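Local structure of papain-like protease (Human betacoronavirus 2c EMC/2012, 4PT5) at residues 179-184 / 243-248; 252-257 / 306-311; 238-243 / 318-323. The protein acts as a cysteine endopeptidase of the papain type, probably cutting the viral polyprotein and, as in related coronavirus enzymes, removing ubiquitin-like modifiers from host proteins. One frame throughout, in Å; residues are numbered along the deposited sequence.

Contact 1 (179-184 / 243-248)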
ATOM      1  N   ALA A 179       4.333  11.534  -7.764  1.00 72.01           N
ATOM      2  CA  ALA A 179       4.623  12.910  -8.175  1.00 74.65           C
ATOM      3  C   ALA A 179       5.617  12.996  -9.339  1.00 75.70           C
ATOM      4  O   ALA A 179       6.133  11.980  -9.807  1.00 75.20           O
ATOM      5  CB  ALA A 179       5.109  13.730  -6.986  1.00 73.20           C
ATOM      6  N   GLU A 180       5.876  14.220  -9.790  1.00 78.99           N
ATOM      7  CA  GLU A 180       6.735  14.488 -10.941  1.00 82.47           C
ATOM      8  C   GLU A 180       7.310  15.900 -10.831  1.00 83.07           C
ATOM      9  O   GLU A 180       6.656  16.807 -10.310  1.00 83.20           O
ATOM     10  CB  GLU A 180       5.935  14.345 -12.239  1.00 84.25           C
ATOM     11  CG  GLU A 180       6.777  14.254 -13.503  1.00 87.66           C
ATOM     12  CD  GLU A 180       5.959  14.423 -14.772  1.00 90.53           C
ATOM     13  OE1 GLU A 180       5.026  15.257 -14.785  1.00 91.54           O
ATOM     14  OE2 GLU A 180       6.256  13.726 -15.765  1.00 91.31           O
ATOM     15  N   LEU A 181       8.530  16.078 -11.330  1.00 84.70           N
ATOM     16  CA  LEU A 181       9.216  17.366 -11.276  1.00 85.61           C
ATOM     17  C   LEU A 181       8.958  18.205 -12.530  1.00 87.61           C
ATOM     18  O   LEU A 181       8.872  17.671 -13.640  1.00 89.30           O
ATOM     19  CB  LEU A 181      10.717  17.152 -11.083  1.00 84.34           C
ATOM     20  CG  LEU A 181      11.488  18.254 -10.357  1.00 84.91           C
ATOM     21  CD1 LEU A 181      11.235  18.206  -8.855  1.00 84.94           C
ATOM     22  CD2 LEU A 181      12.972  18.114 -10.652  1.00 84.19           C
ATOM     23  N   CYS A 182       8.845  19.519 -12.343  1.00 87.82           N
ATOM     24  CA  CYS A 182       8.535  20.447 -13.433  1.00 89.10           C
ATOM     25  C   CYS A 182       9.776  21.121 -14.032  1.00 88.77           C
ATOM     26  O   CYS A 182       9.659  22.049 -14.838  1.00 87.59           O
ATOM     27  CB  CYS A 182       7.535  21.506 -12.957  1.00 91.14           C
ATOM     28  SG  CYS A 182       5.924  20.849 -12.463  1.00 95.20           S
ATOM     29  N   CYS A 183      10.956  20.646 -13.640  1.00 88.58           N
ATOM     30  CA  CYS A 183      12.226  21.197 -14.119  1.00 87.19           C
ATOM     31  C   CYS A 183      13.294  20.110 -14.281  1.00 86.20           C
ATOM     32  O   CYS A 183      12.998  18.918 -14.174  1.00 84.61           O
ATOM     33  CB  CYS A 183      12.716  22.307 -13.181  1.00 87.62           C
ATOM     34  SG  CYS A 183      12.887  21.814 -11.448  1.00 87.74           S
ATOM     35  N   SER A 184      14.530  20.532 -14.544  1.00 87.34           N
ATOM     36  CA  SER A 184      15.648  19.608 -14.737  1.00 86.76           C
ATOM     37  C   SER A 184      16.294  19.197 -13.416  1.00 85.19           C
ATOM     38  O   SER A 184      16.605  20.043 -12.571  1.00 86.70           O
ATOM     39  CB  SER A 184      16.709  20.224 -15.656  1.00 87.67           C
ATOM     40  OG  SER A 184      16.228  20.363 -16.981  1.00 89.60           O
ATOM     41  N   THR A 243      19.805  19.853  -8.576  1.00 75.53           N
ATOM     42  CA  THR A 243      18.404  19.685  -8.160  1.00 73.67           C
ATOM     43  C   THR A 243      17.747  21.033  -7.822  1.00 71.64           C
ATOM     44  O   THR A 243      18.451  22.022  -7.615  1.00 73.48           O
ATOM     45  CB  THR A 243      18.275  18.751  -6.930  1.00 73.38           C
ATOM     46  OG1 THR A 243      18.961  19.320  -5.807  1.00 73.02           O
ATOM     47  CG2 THR A 243      18.833  17.361  -7.219  1.00 72.62           C
ATOM     48  N   PRO A 244      16.398  21.083  -7.792  1.00 69.29           N
ATOM     49  CA  PRO A 244      15.709  22.257  -7.240  1.00 68.18           C
ATOM     50  C   PRO A 244      15.666  22.239  -5.708  1.00 67.85           C
ATOM     51  O   PRO A 244      15.533  23.293  -5.080  1.00 67.48           O
ATOM     52  CB  PRO A 244      14.294  22.135  -7.814  1.00 67.60           C
ATOM     53  CG  PRO A 244      14.110  20.679  -8.065  1.00 68.41           C
ATOM     54  CD  PRO A 244      15.462  20.170  -8.476  1.00 69.55           C
ATOM     55  N   TRP A 245      15.772  21.044  -5.132  1.00 67.46           N
ATOM     56  CA  TRP A 245      15.807  20.827  -3.682  1.00 67.81           C
ATOM     57  C   TRP A 245      16.264  19.421  -3.417  1.00 67.77           C
ATOM     58  O   TRP A 245      16.280  18.591  -4.330  1.00 69.12           O
ATOM     59  CB  TRP A 245      14.435  21.068  -3.052  1.00 66.71           C
ATOM     60  CG  TRP A 245      13.298  20.398  -3.787  1.00 66.11           C
ATOM     61  CD1 TRP A 245      12.451  20.963  -4.737  1.00 66.16           C
ATOM     62  CD2 TRP A 245      12.845  19.002  -3.659  1.00 66.06           C
ATOM     63  NE1 TRP A 245      11.535  20.047  -5.188  1.00 66.23           N
ATOM     64  CE2 TRP A 245      11.715  18.852  -4.584  1.00 66.18           C
ATOM     65  CE3 TRP A 245      13.244  17.906  -2.898  1.00 65.92           C
ATOM     66  CZ2 TRP A 245      11.035  17.651  -4.724  1.00 65.75           C
ATOM     67  CZ3 TRP A 245      12.549  16.701  -3.048  1.00 64.13           C
ATOM     68  CH2 TRP A 245      11.473  16.578  -3.940  1.00 64.05           C
ATOM     69  N   LEU A 246      16.635  19.130  -2.172  1.00 65.61           N
ATOM     70  CA  LEU A 246      17.105  17.793  -1.817  1.00 65.30           C
ATOM     71  C   LEU A 246      16.502  17.279  -0.517  1.00 65.55           C
ATOM     72  O   LEU A 246      16.699  17.866   0.547  1.00 65.77           O
ATOM     73  CB  LEU A 246      18.637  17.762  -1.737  1.00 66.80           C
ATOM     74  CG  LEU A 246      19.327  16.471  -1.273  1.00 65.70           C
ATOM     75  CD1 LEU A 246      19.201  15.352  -2.301  1.00 65.96           C
ATOM     76  CD2 LEU A 246      20.789  16.743  -0.954  1.00 65.35           C
ATOM     77  N   LEU A 247      15.779  16.168  -0.618  1.00 65.41           N
ATOM     78  CA  LEU A 247      15.233  15.490   0.549  1.00 64.74           C
ATOM     79  C   LEU A 247      16.078  14.263   0.874  1.00 65.73           C
ATOM     80  O   LEU A 247      16.285  13.399   0.016  1.00 66.20           O
ATOM     81  CB  LEU A 247      13.770  15.093   0.310  1.00 63.78           C
ATOM     82  CG  LEU A 247      12.977  14.469   1.465  1.00 62.85           C
ATOM     83  CD1 LEU A 247      12.677  15.485   2.559  1.00 61.57           C
ATOM     84  CD2 LEU A 247      11.689  13.851   0.941  1.00 62.24           C
ATOM     85  N   LEU A 248      16.574  14.207   2.110  1.00 64.51           N
ATOM     86  CA  LEU A 248      17.336  13.061   2.601  1.00 63.41           C
ATOM     87  C   LEU A 248      16.592  12.392   3.750  1.00 64.82           C
ATOM     88  O   LEU A 248      16.025  13.069   4.607  1.00 65.11           O
ATOM     89  CB  LEU A 248      18.734  13.485   3.064  1.00 62.61           C
ATOM     90  CG  LEU A 248      19.709  14.179   2.104  1.00 62.95           C
ATOM     91  CD1 LEU A 248      20.995  14.518   2.842  1.00 62.99           C
ATOM     92  CD2 LEU A 248      20.021  13.335   0.878  1.00 63.82           C
TER

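Contact 2 (252-257 / 306-311)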
ATOM      1  N   PRO A 252      15.117   7.033  12.672  1.00 71.32           N
ATOM      2  CA  PRO A 252      15.371   7.849  13.854  1.00 72.84           C
ATOM      3  C   PRO A 252      16.850   7.858  14.258  1.00 74.82           C
ATOM      4  O   PRO A 252      17.357   6.879  14.816  1.00 75.40           O
ATOM      5  CB  PRO A 252      14.511   7.172  14.920  1.00 72.13           C
ATOM      6  CG  PRO A 252      13.349   6.620  14.156  1.00 71.93           C
ATOM      7  CD  PRO A 252      13.764   6.448  12.714  1.00 71.25           C
ATOM      8  N   ASN A 253      17.523   8.961  13.942  1.00 76.98           N
ATOM      9  CA  ASN A 253      18.953   9.122  14.182  1.00 77.79           C
ATOM     10  C   ASN A 253      19.221  10.350  15.048  1.00 80.25           C
ATOM     11  O   ASN A 253      18.968  11.484  14.631  1.00 81.28           O
ATOM     12  CB  ASN A 253      19.694   9.228  12.846  1.00 75.79           C
ATOM     13  CG  ASN A 253      21.188   9.426  13.010  1.00 75.89           C
ATOM     14  OD1 ASN A 253      21.812   8.861  13.910  1.00 76.64           O
ATOM     15  ND2 ASN A 253      21.774  10.228  12.127  1.00 74.80           N
ATOM     16  N   GLU A 254      19.739  10.117  16.252  1.00 82.43           N
ATOM     17  CA  GLU A 254      19.933  11.184  17.231  1.00 82.74           C
ATOM     18  C   GLU A 254      21.039  12.159  16.832  1.00 82.29           C
ATOM     19  O   GLU A 254      22.199  11.777  16.677  1.00 82.82           O
ATOM     20  CB  GLU A 254      20.193  10.604  18.621  1.00 82.89           C
ATOM     21  CG  GLU A 254      19.745  11.514  19.752  1.00 84.73           C
ATOM     22  CD  GLU A 254      19.668  10.793  21.081  1.00 85.96           C
ATOM     23  OE1 GLU A 254      18.552  10.680  21.632  1.00 85.02           O
ATOM     24  OE2 GLU A 254      20.722  10.331  21.571  1.00 87.60           O
ATOM     25  N   LYS A 255      20.653  13.420  16.659  1.00 82.53           N
ATOM     26  CA  LYS A 255      21.561  14.479  16.238  1.00 82.50           C
ATOM     27  C   LYS A 255      21.366  15.733  17.079  1.00 83.43           C
ATOM     28  O   LYS A 255      20.248  16.039  17.502  1.00 83.31           O
ATOM     29  CB  LYS A 255      21.326  14.829  14.767  1.00 81.97           C
ATOM     30  CG  LYS A 255      22.241  14.116  13.788  1.00 82.08           C
ATOM     31  CD  LYS A 255      21.937  14.551  12.362  1.00 82.27           C
ATOM     32  CE  LYS A 255      23.115  14.296  11.432  1.00 83.15           C
ATOM     33  NZ  LYS A 255      24.201  15.300  11.614  1.00 83.36           N
ATOM     34  N   LEU A 256      22.460  16.451  17.313  1.00 83.45           N
ATOM     35  CA  LEU A 256      22.389  17.778  17.904  1.00 84.13           C
ATOM     36  C   LEU A 256      22.245  18.794  16.775  1.00 83.20           C
ATOM     37  O   LEU A 256      23.152  18.959  15.956  1.00 84.32           O
ATOM     38  CB  LEU A 256      23.629  18.066  18.767  1.00 85.38           C
ATOM     39  CG  LEU A 256      23.676  19.286  19.707  1.00 86.92           C
ATOM     40  CD1 LEU A 256      24.186  20.540  19.003  1.00 86.63           C
ATOM     41  CD2 LEU A 256      22.340  19.551  20.393  1.00 87.10           C
ATOM     42  N   VAL A 257      21.091  19.454  16.727  1.00 81.67           N
ATOM     43  CA  VAL A 257      20.810  20.445  15.692  1.00 80.59           C
ATOM     44  C   VAL A 257      20.984  21.847  16.268  1.00 80.67           C
ATOM     45  O   VAL A 257      20.335  22.205  17.253  1.00 80.68           O
ATOM     46  CB  VAL A 257      19.392  20.271  15.102  1.00 79.02           C
ATOM     47  CG1 VAL A 257      19.160  21.250  13.958  1.00 79.24           C
ATOM     48  CG2 VAL A 257      19.183  18.844  14.618  1.00 77.31           C
ATOM     49  N   LYS A 306      18.691  18.366  20.659  1.00 81.99           N
ATOM     50  CA  LYS A 306      19.146  16.986  20.492  1.00 81.25           C
ATOM     51  C   LYS A 306      17.932  16.093  20.251  1.00 79.17           C
ATOM     52  O   LYS A 306      17.139  15.843  21.164  1.00 78.99           O
ATOM     53  CB  LYS A 306      19.922  16.519  21.729  1.00 83.47           C
ATOM     54  CG  LYS A 306      20.515  15.119  21.611  1.00 85.51           C
ATOM     55  CD  LYS A 306      20.627  14.434  22.967  1.00 86.02           C
ATOM     56  CE  LYS A 306      19.281  13.898  23.440  1.00 87.72           C
ATOM     57  NZ  LYS A 306      19.352  13.294  24.798  1.00 88.10           N
ATOM     58  N   CYS A 307      17.797  15.616  19.017  1.00 77.31           N
ATOM     59  CA  CYS A 307      16.594  14.910  18.581  1.00 75.83           C
ATOM     60  C   CYS A 307      16.894  13.802  17.575  1.00 76.09           C
ATOM     61  O   CYS A 307      17.954  13.797  16.945  1.00 77.58           O
ATOM     62  CB  CYS A 307      15.609  15.906  17.970  1.00 75.91           C
ATOM     63  SG  CYS A 307      16.320  16.926  16.656  1.00 76.91           S
ATOM     64  N   LYS A 308      15.949  12.874  17.423  1.00 73.84           N
ATOM     65  CA  LYS A 308      16.079  11.776  16.463  1.00 72.88           C
ATOM     66  C   LYS A 308      15.508  12.162  15.095  1.00 69.55           C
ATOM     67  O   LYS A 308      14.338  11.901  14.801  1.00 68.31           O
ATOM     68  CB  LYS A 308      15.388  10.511  16.985  1.00 74.80           C
ATOM     69  CG  LYS A 308      15.884  10.011  18.330  1.00 76.73           C
ATOM     70  CD  LYS A 308      15.040   8.835  18.790  1.00 79.49           C
ATOM     71  CE  LYS A 308      15.089   8.662  20.299  1.00 80.30           C
ATOM     72  NZ  LYS A 308      13.954   7.820  20.773  1.00 80.36           N
ATOM     73  N   VAL A 309      16.342  12.784  14.264  1.00 67.16           N
ATOM     74  CA  VAL A 309      15.918  13.242  12.936  1.00 66.59           C
ATOM     75  C   VAL A 309      15.669  12.077  11.976  1.00 65.42           C
ATOM     76  O   VAL A 309      16.361  11.057  12.026  1.00 66.48           O
ATOM     77  CB  VAL A 309      16.912  14.254  12.305  1.00 66.86           C
ATOM     78  CG1 VAL A 309      17.080  15.479  13.197  1.00 68.69           C
ATOM     79  CG2 VAL A 309      18.263  13.612  12.022  1.00 67.51           C
ATOM     80  N   THR A 310      14.668  12.236  11.115  1.00 63.07           N
ATOM     81  CA  THR A 310      14.368  11.248  10.083  1.00 62.24           C
ATOM     82  C   THR A 310      14.618  11.846   8.694  1.00 63.13           C
ATOM     83  O   THR A 310      15.632  11.557   8.056  1.00 62.29           O
ATOM     84  CB  THR A 310      12.921  10.711  10.196  1.00 61.63           C
ATOM     85  OG1 THR A 310      11.990  11.792  10.043  1.00 60.12           O
ATOM     86  CG2 THR A 310      12.690  10.034  11.550  1.00 61.51           C
ATOM     87  N   ASP A 311      13.694  12.695   8.245  1.00 63.61           N
ATOM     88  CA  ASP A 311      13.790  13.352   6.948  1.00 62.82           C
ATOM     89  C   ASP A 311      14.396  14.736   7.128  1.00 63.07           C
ATOM     90  O   ASP A 311      14.114  15.408   8.121  1.00 64.49           O
ATOM     91  CB  ASP A 311      12.404  13.468   6.306  1.00 63.35           C
ATOM     92  CG  ASP A 311      11.613  12.163   6.359  1.00 64.24           C
ATOM     93  OD1 ASP A 311      12.229  11.075   6.307  1.00 65.13           O
ATOM     94  OD2 ASP A 311      10.370  12.225   6.446  1.00 64.03           O
TER

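Contact 3 (238-243 / 318-323)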
ATOM      1  N   LEU A 238      29.537  10.297  -5.317  1.00 78.49           N
ATOM      2  CA  LEU A 238      28.734  11.236  -6.101  1.00 78.65           C
ATOM      3  C   LEU A 238      29.628  12.233  -6.843  1.00 79.83           C
ATOM      4  O   LEU A 238      30.559  12.798  -6.263  1.00 78.63           O
ATOM      5  CB  LEU A 238      27.748  11.970  -5.183  1.00 77.36           C
ATOM      6  CG  LEU A 238      26.766  13.008  -5.737  1.00 76.88           C
ATOM      7  CD1 LEU A 238      25.737  12.379  -6.665  1.00 75.08           C
ATOM      8  CD2 LEU A 238      26.077  13.725  -4.587  1.00 75.04           C
ATOM      9  N   VAL A 239      29.332  12.442  -8.124  1.00 84.10           N
ATOM     10  CA  VAL A 239      30.156  13.293  -8.993  1.00 87.32           C
ATOM     11  C   VAL A 239      29.450  14.597  -9.382  1.00 88.18           C
ATOM     12  O   VAL A 239      30.010  15.681  -9.218  1.00 90.24           O
ATOM     13  CB  VAL A 239      30.647  12.519 -10.245  1.00 87.59           C
ATOM     14  CG1 VAL A 239      31.169  13.461 -11.324  1.00 90.53           C
ATOM     15  CG2 VAL A 239      31.728  11.527  -9.853  1.00 86.19           C
ATOM     16  N   GLU A 240      28.227  14.483  -9.892  1.00 88.71           N
ATOM     17  CA  GLU A 240      27.435  15.646 -10.285  1.00 88.85           C
ATOM     18  C   GLU A 240      26.079  15.616  -9.583  1.00 87.48           C
ATOM     19  O   GLU A 240      25.507  14.544  -9.372  1.00 89.68           O
ATOM     20  CB  GLU A 240      27.250  15.673 -11.804  1.00 91.50           C
ATOM     21  CG  GLU A 240      26.822  17.020 -12.368  1.00 93.78           C
ATOM     22  CD  GLU A 240      26.334  16.932 -13.803  1.00 96.67           C
ATOM     23  OE1 GLU A 240      25.355  17.634 -14.135  1.00 99.44           O
ATOM     24  OE2 GLU A 240      26.919  16.166 -14.600  1.00 96.44           O
ATOM     25  N   HIS A 241      25.571  16.793  -9.223  1.00 83.90           N
ATOM     26  CA  HIS A 241      24.288  16.901  -8.529  1.00 80.67           C
ATOM     27  C   HIS A 241      23.637  18.234  -8.766  1.00 80.48           C
ATOM     28  O   HIS A 241      24.071  19.254  -8.227  1.00 80.97           O
ATOM     29  CB  HIS A 241      24.468  16.638  -7.032  1.00 78.52           C
ATOM     30  CG  HIS A 241      23.221  16.132  -6.340  1.00 76.12           C
ATOM     31  ND1 HIS A 241      23.052  16.215  -5.009  1.00 75.34           N
ATOM     32  CD2 HIS A 241      22.070  15.527  -6.846  1.00 75.07           C
ATOM     33  CE1 HIS A 241      21.860  15.688  -4.674  1.00 74.56           C
ATOM     34  NE2 HIS A 241      21.259  15.267  -5.800  1.00 75.26           N
ATOM     35  N   THR A 242      22.592  18.231  -9.589  1.00 79.68           N
ATOM     36  CA  THR A 242      21.821  19.438  -9.875  1.00 78.23           C
ATOM     37  C   THR A 242      20.338  19.182  -9.597  1.00 76.87           C
ATOM     38  O   THR A 242      19.701  18.385 -10.285  1.00 77.03           O
ATOM     39  CB  THR A 242      22.026  19.909 -11.333  1.00 79.89           C
ATOM     40  OG1 THR A 242      23.421  19.863 -11.663  1.00 80.01           O
ATOM     41  CG2 THR A 242      21.510  21.334 -11.521  1.00 79.91           C
ATOM     42  N   THR A 243      19.805  19.853  -8.576  1.00 75.53           N
ATOM     43  CA  THR A 243      18.404  19.685  -8.160  1.00 73.67           C
ATOM     44  C   THR A 243      17.747  21.033  -7.822  1.00 71.64           C
ATOM     45  O   THR A 243      18.451  22.022  -7.615  1.00 73.48           O
ATOM     46  CB  THR A 243      18.275  18.751  -6.930  1.00 73.38           C
ATOM     47  OG1 THR A 243      18.961  19.320  -5.807  1.00 73.02           O
ATOM     48  CG2 THR A 243      18.833  17.361  -7.219  1.00 72.62           C
ATOM     49  N   LYS A 318      23.924  22.213  -6.594  1.00 76.69           N
ATOM     50  CA  LYS A 318      24.690  22.476  -7.813  1.00 79.63           C
ATOM     51  C   LYS A 318      26.158  22.206  -7.484  1.00 79.34           C
ATOM     52  O   LYS A 318      26.868  23.080  -6.976  1.00 77.34           O
ATOM     53  CB  LYS A 318      24.475  23.912  -8.308  1.00 82.39           C
ATOM     54  CG  LYS A 318      24.753  24.106  -9.794  1.00 84.61           C
ATOM     55  CD  LYS A 318      24.231  25.442 -10.312  1.00 86.09           C
ATOM     56  CE  LYS A 318      25.291  26.537 -10.272  1.00 86.44           C
ATOM     57  NZ  LYS A 318      25.514  27.092  -8.908  1.00 87.00           N
ATOM     58  N   TYR A 319      26.597  20.979  -7.764  1.00 79.25           N
ATOM     59  CA  TYR A 319      27.882  20.479  -7.273  1.00 77.79           C
ATOM     60  C   TYR A 319      28.593  19.550  -8.255  1.00 76.56           C
ATOM     61  O   TYR A 319      27.961  18.734  -8.929  1.00 74.37           O
ATOM     62  CB  TYR A 319      27.680  19.785  -5.913  1.00 75.53           C
ATOM     63  CG  TYR A 319      28.778  18.824  -5.502  1.00 74.68           C
ATOM     64  CD1 TYR A 319      29.972  19.289  -4.953  1.00 73.61           C
ATOM     65  CD2 TYR A 319      28.615  17.446  -5.655  1.00 75.51           C
ATOM     66  CE1 TYR A 319      30.976  18.408  -4.576  1.00 74.83           C
ATOM     67  CE2 TYR A 319      29.612  16.559  -5.282  1.00 74.59           C
ATOM     68  CZ  TYR A 319      30.788  17.043  -4.744  1.00 74.36           C
ATOM     69  OH  TYR A 319      31.775  16.161  -4.372  1.00 75.44           O
ATOM     70  N   SER A 320      29.915  19.697  -8.322  1.00 79.16           N
ATOM     71  CA  SER A 320      30.788  18.787  -9.057  1.00 83.24           C
ATOM     72  C   SER A 320      31.939  18.355  -8.156  1.00 87.16           C
ATOM     73  O   SER A 320      32.486  19.173  -7.412  1.00 86.58           O
ATOM     74  CB  SER A 320      31.331  19.450 -10.324  1.00 81.06           C
ATOM     75  OG  SER A 320      30.319  19.569 -11.307  1.00 80.49           O
ATOM     76  N   SER A 321      32.293  17.071  -8.223  1.00 93.70           N
ATOM     77  CA  SER A 321      33.372  16.512  -7.404  1.00 99.31           C
ATOM     78  C   SER A 321      34.695  17.221  -7.692  1.00104.46           C
ATOM     79  O   SER A 321      35.276  17.073  -8.771  1.00103.66           O
ATOM     80  CB  SER A 321      33.496  15.000  -7.620  1.00 99.17           C
ATOM     81  OG  SER A 321      33.756  14.695  -8.978  1.00100.38           O
ATOM     82  N   ASP A 322      35.151  18.000  -6.713  1.00113.00           N
ATOM     83  CA  ASP A 322      36.283  18.906  -6.894  1.00119.66           C
ATOM     84  C   ASP A 322      37.626  18.173  -6.896  1.00122.36           C
ATOM     85  O   ASP A 322      38.262  18.010  -5.848  1.00124.42           O
ATOM     86  CB  ASP A 322      36.260  20.016  -5.832  1.00121.64           C
ATOM     87  CG  ASP A 322      36.985  21.280  -6.279  1.00123.55           C
ATOM     88  OD1 ASP A 322      37.257  21.434  -7.490  1.00124.43           O
ATOM     89  OD2 ASP A 322      37.274  22.131  -5.411  1.00124.98           O
ATOM     90  N   CYS A 323      38.031  17.730  -8.087  1.00123.93           N
ATOM     91  CA  CYS A 323      39.328  17.079  -8.327  1.00123.85           C
ATOM     92  C   CYS A 323      39.635  15.928  -7.357  1.00122.28           C
ATOM     93  O   CYS A 323      40.706  15.883  -6.743  1.00120.08           O
ATOM     94  CB  CYS A 323      40.461  18.117  -8.335  1.00125.37           C
ATOM     95  SG  CYS A 323      40.191  19.512  -9.457  1.00125.71           S
TER

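Contact 1 (179-184 / 243-248)
Leu181 and Pro244 meet head-on, and this apolar pair carries most of the contact. Both methyls of the leucine reach the proline ring: CD2 of Leu181 comes within 3.8 Å of Pro244 CG, and CD1 of Leu181 lies 3.9 Å from the same CG. With chi1 at -151°, CG of Leu181 swings far from its own backbone N, and both methyls of the fork press on the CG corner of the proline ring. Cys183 adds a second touch on the proline. Its thiol is tucked between the backbone N and the carbonyl carbon (chi1 56°), which brings SG of Cys183 to 3.8 Å from Pro244 CG. Proline suits this place because it offers a compact, rigid hydrocarbon surface and needs no polar partner for its nitrogen.

The other flank of the contact is Trp245: the leucine and indole side chains run past one another in opposite senses, with CD1 of Leu181 4.1 Å from Trp245 NE1, oblique to the ring. That NE1 is engaged by a hydrogen bond to Lys126 O, which fixes one edge of the indole, so the leucine packs against an anchored group. At the head of the segment 243-248, Thr243 turns its side chain away from Leu181; its OG1 accepts from Gln317 N and gives a weak bond to Trp245 O. The backbones themselves keep their distance, the closest CA atoms, those of Ser184 and Thr243, being 7.1 Å apart, and the two segments are joined essentially by apolar side-chain packing.

Strand 179-181 pairs with strand 128-130, while strand 245-250 runs beside strand 304-315. Helix 206-209 lies against both sides of the contact, Leu206 touching Ala179 as well as Trp245, and the packing thus bridges two separate sheets.

Contact 2 (252-257 / 306-311)
Pro252, just before the ladder, rests on two residues of 306-311: its CB lies 4.0 Å from Lys308 CB, and its CD packs against CG2 of Thr310. The chain turns a corner here, a place well suited to proline's fixed ring. Asn253 then enters the sheet opposite Val309 as a hydrogen-bonded pair. Its N donates to Val309 O over 3.1 Å, whereas the return bond from Val309 N to Asn253 O is bent and weak. The amide of Asn253 points its ND2 to Gln215 OE1, and Gln215 NE2 in turn binds Val309 O, so one glutamine ties both strands together.

Glu254 faces Lys308 as a non-hydrogen-bonded pair, on the sheet face that also bears Leu256 and Lys306. Its extended chain crosses that of Lys306, and Glu254 OE1 stays 4.2 Å from Lys306 NZ, too far for a salt bridge, though the opposite charges probably attract weakly. Such charged residues fit this exposed side. Lys255 returns to a hydrogen-bonded pairing, with Cys307: Lys255 N gives a nearly straight bond to Cys307 O (2.7 Å, 169°), and Cys307 N answers to Lys255 O at 2.9 Å. The aliphatic part of Lys255 lies across Val309, CD of the lysine 3.8 Å from CG2 of the valine, before its amine leads off. Leu256 brings CD2 over the backbone of Lys306. Val257, buried, sets its CG2 4.0 Å from Cys307 SG and also meets Val309 CG1; small apolar side chains suit this buried spot.

With the strand directions at 121°, this is a strongly twisted antiparallel pair, and with strand 267-271 also bonded to strand 304-315 it belongs to the β-sheet palm of the papain-like protease fold.

Contact 3 (238-243 / 318-323)
Strands 238-242 and 318-320 run antiparallel at 172° with axes 4.9 Å apart, a short pairing that adds the last strand to the fingers sheet. The ladder is held by a reciprocal pair of bonds between His241 and Tyr319, each 3.1 Å from N to O, and by Ser321 N, which gives to Val239 O at 2.9 Å in the carbonyl plane. Lys318 and Tyr319 both face His241, a classic β bulge. Another lies on the far side of strand 233-242, where Val239 and Glu240 both face Val188.

His241, buried, directs its imidazole away from strand 318-320 so that NE2 bonds Ala208 O, while its CB approaches the edge of the Tyr319 ring. In Tyr319, chi1 of 160° sends the phenol forward along its own strand and across to Leu238, and Arg221 makes a cation-π contact with it. An aromatic ring suits this place, since it can pack on backbone and attract a cation. Small Ser321, just past the strand, brings OG, weakly bonded to Asn324 OD1, to 3.7 Å from Val239 CG1. Ser321 N stands 3.8 Å above the plane of the Tyr319 ring, toward its rim, and CE2 of Tyr319 lies 4.0 Å from Leu238 O.

Overall arrangement
Contacts 1 and 3 lie about 16 Å apart, centre to centre, and share Thr243, where strand 233-242 gives way to strand 245-250; Leu246 packs on His241. Contact 2 lies about 24 Å from contact 1 and 26 Å from contact 3, between centres; Leu247 and Leu248 touch Asp311, whereas contacts 2 and 3 stay about 14 Å apart at their nearest atoms. Contacts 1 and 2 follow one another along the chain and reach the same sheet, contacts 1 and 3 alternate, and contact 3 brackets contact 2. Contact 3 lies in the zinc-bearing fingers, contact 2 in the palm, contact 1 reaches strand 179-181, and Thr243 with the Leu246-His241 packing links fingers to palm.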